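Local coordinates for Alpha/beta hydrolase fold-3 domain-containing protein (Enterococcus faecalis, PDB 2QRU), which is of unknown function but adopts the alpha/beta hydrolase fold and is therefore probably a hydrolase, at residues 123-131 and 263-274. Numbering follows the deposited sequence.
Sequences TPQFLVNFY and LFEQLDSWLKER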
# COMPACT_ATOMS: atom_id res chain seq x y z
N THR A 123 12.02 -6.54 -11.47
CA THR A 123 11.72 -5.12 -11.38
C THR A 123 10.32 -4.78 -11.94
O THR A 123 9.98 -5.18 -13.05
CB THR A 123 12.78 -4.31 -12.14
OG1 THR A 123 14.09 -4.71 -11.72
CG2 THR A 123 12.57 -2.83 -11.89
N PRO A 124 9.50 -4.05 -11.16
CA PRO A 124 8.20 -3.59 -11.69
C PRO A 124 8.42 -2.68 -12.89
O PRO A 124 9.46 -2.03 -12.97
CB PRO A 124 7.61 -2.76 -10.54
CG PRO A 124 8.33 -3.32 -9.27
CD PRO A 124 9.73 -3.60 -9.77
N GLN A 125 7.44 -2.63 -13.80
CA GLN A 125 7.49 -1.72 -14.94
C GLN A 125 7.24 -0.28 -14.47
O GLN A 125 7.78 0.66 -15.06
CB GLN A 125 6.44 -2.12 -16.00
CG GLN A 125 6.53 -1.30 -17.31
CD GLN A 125 5.31 -1.47 -18.26
OE1 GLN A 125 4.16 -1.68 -17.82
NE2 GLN A 125 5.56 -1.34 -19.57
N PHE A 126 6.37 -0.14 -13.46
CA PHE A 126 6.00 1.16 -12.93
C PHE A 126 5.36 1.01 -11.56
O PHE A 126 4.99 -0.11 -11.15
CB PHE A 126 5.02 1.86 -13.88
CG PHE A 126 3.72 1.12 -14.04
CD1 PHE A 126 2.64 1.33 -13.14
CD2 PHE A 126 3.55 0.23 -15.10
CE1 PHE A 126 1.42 0.63 -13.29
CE2 PHE A 126 2.37 -0.48 -15.26
CZ PHE A 126 1.29 -0.28 -14.36
N LEU A 127 5.21 2.14 -10.89
CA LEU A 127 4.70 2.18 -9.52
C LEU A 127 3.63 3.25 -9.40
O LEU A 127 3.75 4.29 -10.08
CB LEU A 127 5.83 2.54 -8.57
CG LEU A 127 7.14 1.69 -8.61
CD1 LEU A 127 8.17 2.35 -7.71
CD2 LEU A 127 6.76 0.25 -8.15
N VAL A 128 2.60 3.05 -8.58
CA VAL A 128 1.60 4.10 -8.37
C VAL A 128 1.45 4.23 -6.85
O VAL A 128 1.09 3.27 -6.16
CB VAL A 128 0.23 3.73 -9.04
CG1 VAL A 128 -0.82 4.81 -8.74
CG2 VAL A 128 0.41 3.52 -10.57
N ASN A 129 1.82 5.38 -6.33
CA ASN A 129 1.80 5.67 -4.91
C ASN A 129 0.64 6.62 -4.56
O ASN A 129 0.65 7.78 -4.99
CB ASN A 129 3.09 6.40 -4.53
CG ASN A 129 3.03 6.92 -3.12
OD1 ASN A 129 2.75 6.16 -2.21
ND2 ASN A 129 3.29 8.21 -2.94
N PHE A 130 -0.30 6.13 -3.77
CA PHE A 130 -1.33 6.96 -3.13
C PHE A 130 -0.90 7.20 -1.70
O PHE A 130 -1.06 6.31 -0.85
CB PHE A 130 -2.68 6.25 -3.19
CG PHE A 130 -3.31 6.33 -4.54
CD1 PHE A 130 -4.11 7.45 -4.86
CD2 PHE A 130 -3.14 5.33 -5.46
CE1 PHE A 130 -4.70 7.56 -6.14
CE2 PHE A 130 -3.73 5.42 -6.73
CZ PHE A 130 -4.51 6.53 -7.08
N TYR A 131 -0.29 8.38 -1.47
CA TYR A 131 0.02 8.90 -0.12
C TYR A 131 0.71 7.88 0.82
O TYR A 131 0.39 7.75 2.02
CB TYR A 131 -1.20 9.60 0.51
CG TYR A 131 -2.53 8.91 0.30
CD1 TYR A 131 -2.94 7.86 1.12
CD2 TYR A 131 -3.38 9.30 -0.74
CE1 TYR A 131 -4.19 7.23 0.93
CE2 TYR A 131 -4.61 8.66 -0.96
CZ TYR A 131 -5.01 7.63 -0.13
OH TYR A 131 -6.28 7.05 -0.34
N LEU A 263 -7.71 13.95 -10.59
CA LEU A 263 -6.52 13.16 -10.36
C LEU A 263 -6.60 11.81 -11.12
O LEU A 263 -5.60 11.39 -11.72
CB LEU A 263 -6.38 12.94 -8.86
CG LEU A 263 -5.20 12.07 -8.47
CD1 LEU A 263 -3.86 12.81 -8.73
CD2 LEU A 263 -5.44 11.77 -7.04
N PHE A 264 -7.77 11.16 -11.12
CA PHE A 264 -7.88 9.89 -11.86
C PHE A 264 -7.68 10.08 -13.38
O PHE A 264 -7.06 9.21 -14.04
CB PHE A 264 -9.20 9.21 -11.58
CG PHE A 264 -9.17 8.35 -10.35
CD1 PHE A 264 -8.44 8.73 -9.22
CD2 PHE A 264 -9.84 7.15 -10.34
CE1 PHE A 264 -8.42 7.93 -8.09
CE2 PHE A 264 -9.81 6.33 -9.19
CZ PHE A 264 -9.13 6.75 -8.07
N GLU A 265 -8.11 11.21 -13.90
CA GLU A 265 -7.86 11.53 -15.32
C GLU A 265 -6.34 11.63 -15.57
O GLU A 265 -5.84 11.14 -16.58
CB GLU A 265 -8.54 12.84 -15.74
CG GLU A 265 -10.03 12.76 -15.67
CD GLU A 265 -10.70 14.11 -15.90
OE1 GLU A 265 -9.98 15.14 -16.00
OE2 GLU A 265 -11.95 14.12 -15.97
N GLN A 266 -5.64 12.28 -14.64
CA GLN A 266 -4.16 12.42 -14.70
C GLN A 266 -3.48 11.06 -14.66
O GLN A 266 -2.57 10.78 -15.47
CB GLN A 266 -3.64 13.33 -13.60
CG GLN A 266 -4.02 14.80 -13.84
CD GLN A 266 -3.86 15.68 -12.60
OE1 GLN A 266 -3.70 15.20 -11.47
NE2 GLN A 266 -3.98 16.99 -12.80
N LEU A 267 -3.93 10.22 -13.74
CA LEU A 267 -3.40 8.86 -13.60
C LEU A 267 -3.69 8.06 -14.88
O LEU A 267 -2.81 7.34 -15.36
CB LEU A 267 -3.97 8.17 -12.36
CG LEU A 267 -3.52 6.71 -12.18
CD1 LEU A 267 -2.00 6.50 -12.21
CD2 LEU A 267 -4.11 6.09 -10.89
N ASP A 268 -4.90 8.21 -15.41
CA ASP A 268 -5.27 7.47 -16.63
C ASP A 268 -4.35 7.86 -17.78
O ASP A 268 -3.80 7.00 -18.49
CB ASP A 268 -6.74 7.71 -17.01
CG ASP A 268 -7.15 6.88 -18.19
OD1 ASP A 268 -7.45 5.70 -18.01
OD2 ASP A 268 -7.12 7.41 -19.33
N SER A 269 -4.14 9.17 -17.96
CA SER A 269 -3.26 9.66 -19.02
C SER A 269 -1.84 9.13 -18.82
O SER A 269 -1.21 8.69 -19.79
CB SER A 269 -3.25 11.19 -19.03
OG SER A 269 -2.37 11.71 -20.02
N TRP A 270 -1.35 9.16 -17.58
CA TRP A 270 0.02 8.68 -17.26
C TRP A 270 0.13 7.17 -17.54
O TRP A 270 1.16 6.71 -18.09
CB TRP A 270 0.32 8.97 -15.80
CG TRP A 270 1.70 8.58 -15.33
CD1 TRP A 270 2.82 9.35 -15.37
CD2 TRP A 270 2.05 7.35 -14.70
NE1 TRP A 270 3.89 8.65 -14.81
CE2 TRP A 270 3.45 7.42 -14.40
CE3 TRP A 270 1.35 6.17 -14.39
CZ2 TRP A 270 4.12 6.38 -13.77
CZ3 TRP A 270 2.03 5.12 -13.73
CH2 TRP A 270 3.41 5.24 -13.44
N LEU A 271 -0.91 6.40 -17.17
CA LEU A 271 -0.90 4.95 -17.43
C LEU A 271 -0.83 4.66 -18.92
O LEU A 271 -0.12 3.74 -19.35
CB LEU A 271 -2.13 4.26 -16.84
CG LEU A 271 -2.16 4.06 -15.33
CD1 LEU A 271 -3.53 3.51 -15.00
CD2 LEU A 271 -1.07 3.11 -14.86
N LYS A 272 -1.56 5.46 -19.70
CA LYS A 272 -1.52 5.31 -21.17
C LYS A 272 -0.14 5.58 -21.81
O LYS A 272 0.09 5.19 -22.94
CB LYS A 272 -2.62 6.17 -21.84
CG LYS A 272 -4.02 5.60 -21.58
CD LYS A 272 -5.11 6.53 -22.19
CE LYS A 272 -6.46 5.80 -22.36
NZ LYS A 272 -6.97 5.19 -21.10
N GLU A 273 0.77 6.22 -21.06
CA GLU A 273 2.15 6.45 -21.52
C GLU A 273 3.15 5.37 -21.06
O GLU A 273 4.31 5.44 -21.42
CB GLU A 273 2.63 7.87 -21.17
CG GLU A 273 1.74 8.93 -21.87
CD GLU A 273 2.22 10.39 -21.71
OE1 GLU A 273 3.28 10.62 -21.09
OE2 GLU A 273 1.50 11.28 -22.23
N ARG A 274 2.69 4.37 -20.31
CA ARG A 274 3.61 3.25 -19.96
C ARG A 274 4.12 2.50 -21.16
O ARG A 274 3.52 2.48 -22.26
CB ARG A 274 2.96 2.25 -19.00
CG ARG A 274 2.52 2.84 -17.66
CD ARG A 274 3.62 3.69 -16.95
NE ARG A 274 3.51 5.11 -17.32
CZ ARG A 274 4.51 5.99 -17.34
NH1 ARG A 274 5.78 5.63 -17.05
NH2 ARG A 274 4.28 7.28 -17.66
OXT ARG A 274 5.22 1.89 -21.01
O HOH W 1 6.93 2.97 -16.76
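F126 meets three side chains of the C-terminal helix and its tail, which can be traced outward atom by atom. Its CB lies 3.8 Å from W270 CH2 and equally near R274 CD, which CG also adjoins. Further out, CD1 approaches W270 CZ3 at 3.9 Å, with the two ring planes 81° apart, while CD2 and CE2 face R274 CG. That methylene sits 26° off the ring normal, a CH-pi contact over one face. CE1 reaches L271 CD2 at 3.8 Å, and CZ, at the tip, meets the same methyl less closely. CG stands between the backbone N and carbonyl carbon, a torsion that places the ring where R274 CG comes over its face while CB keeps its own contact with W270. Y59 adds an edge-to-face partner from outside.

Two residues on, V128 sets CG1 against L267 CD1 (4.0 Å) and CG2 against W270 CZ3, and F130 CZ touches L267 CD2 at 3.9 Å. Strand 127-130 and helix 263-272 run antiparallel (167°), as a helix packed on the central sheet of an alpha/beta hydrolase does; helix 48-55 flanks it through L50 and L53.

R274 is bent back so that NE (2.9 Å) and NH2 both donate to W270 O, in the guanidinium plane; these bonds are internal to the helix end. Across the contact, one water bridges NH1 to Q125 O. Cohesion is therefore chiefly apolar, and the polar bonds at the terminus probably help keep the arginine methylenes over F126.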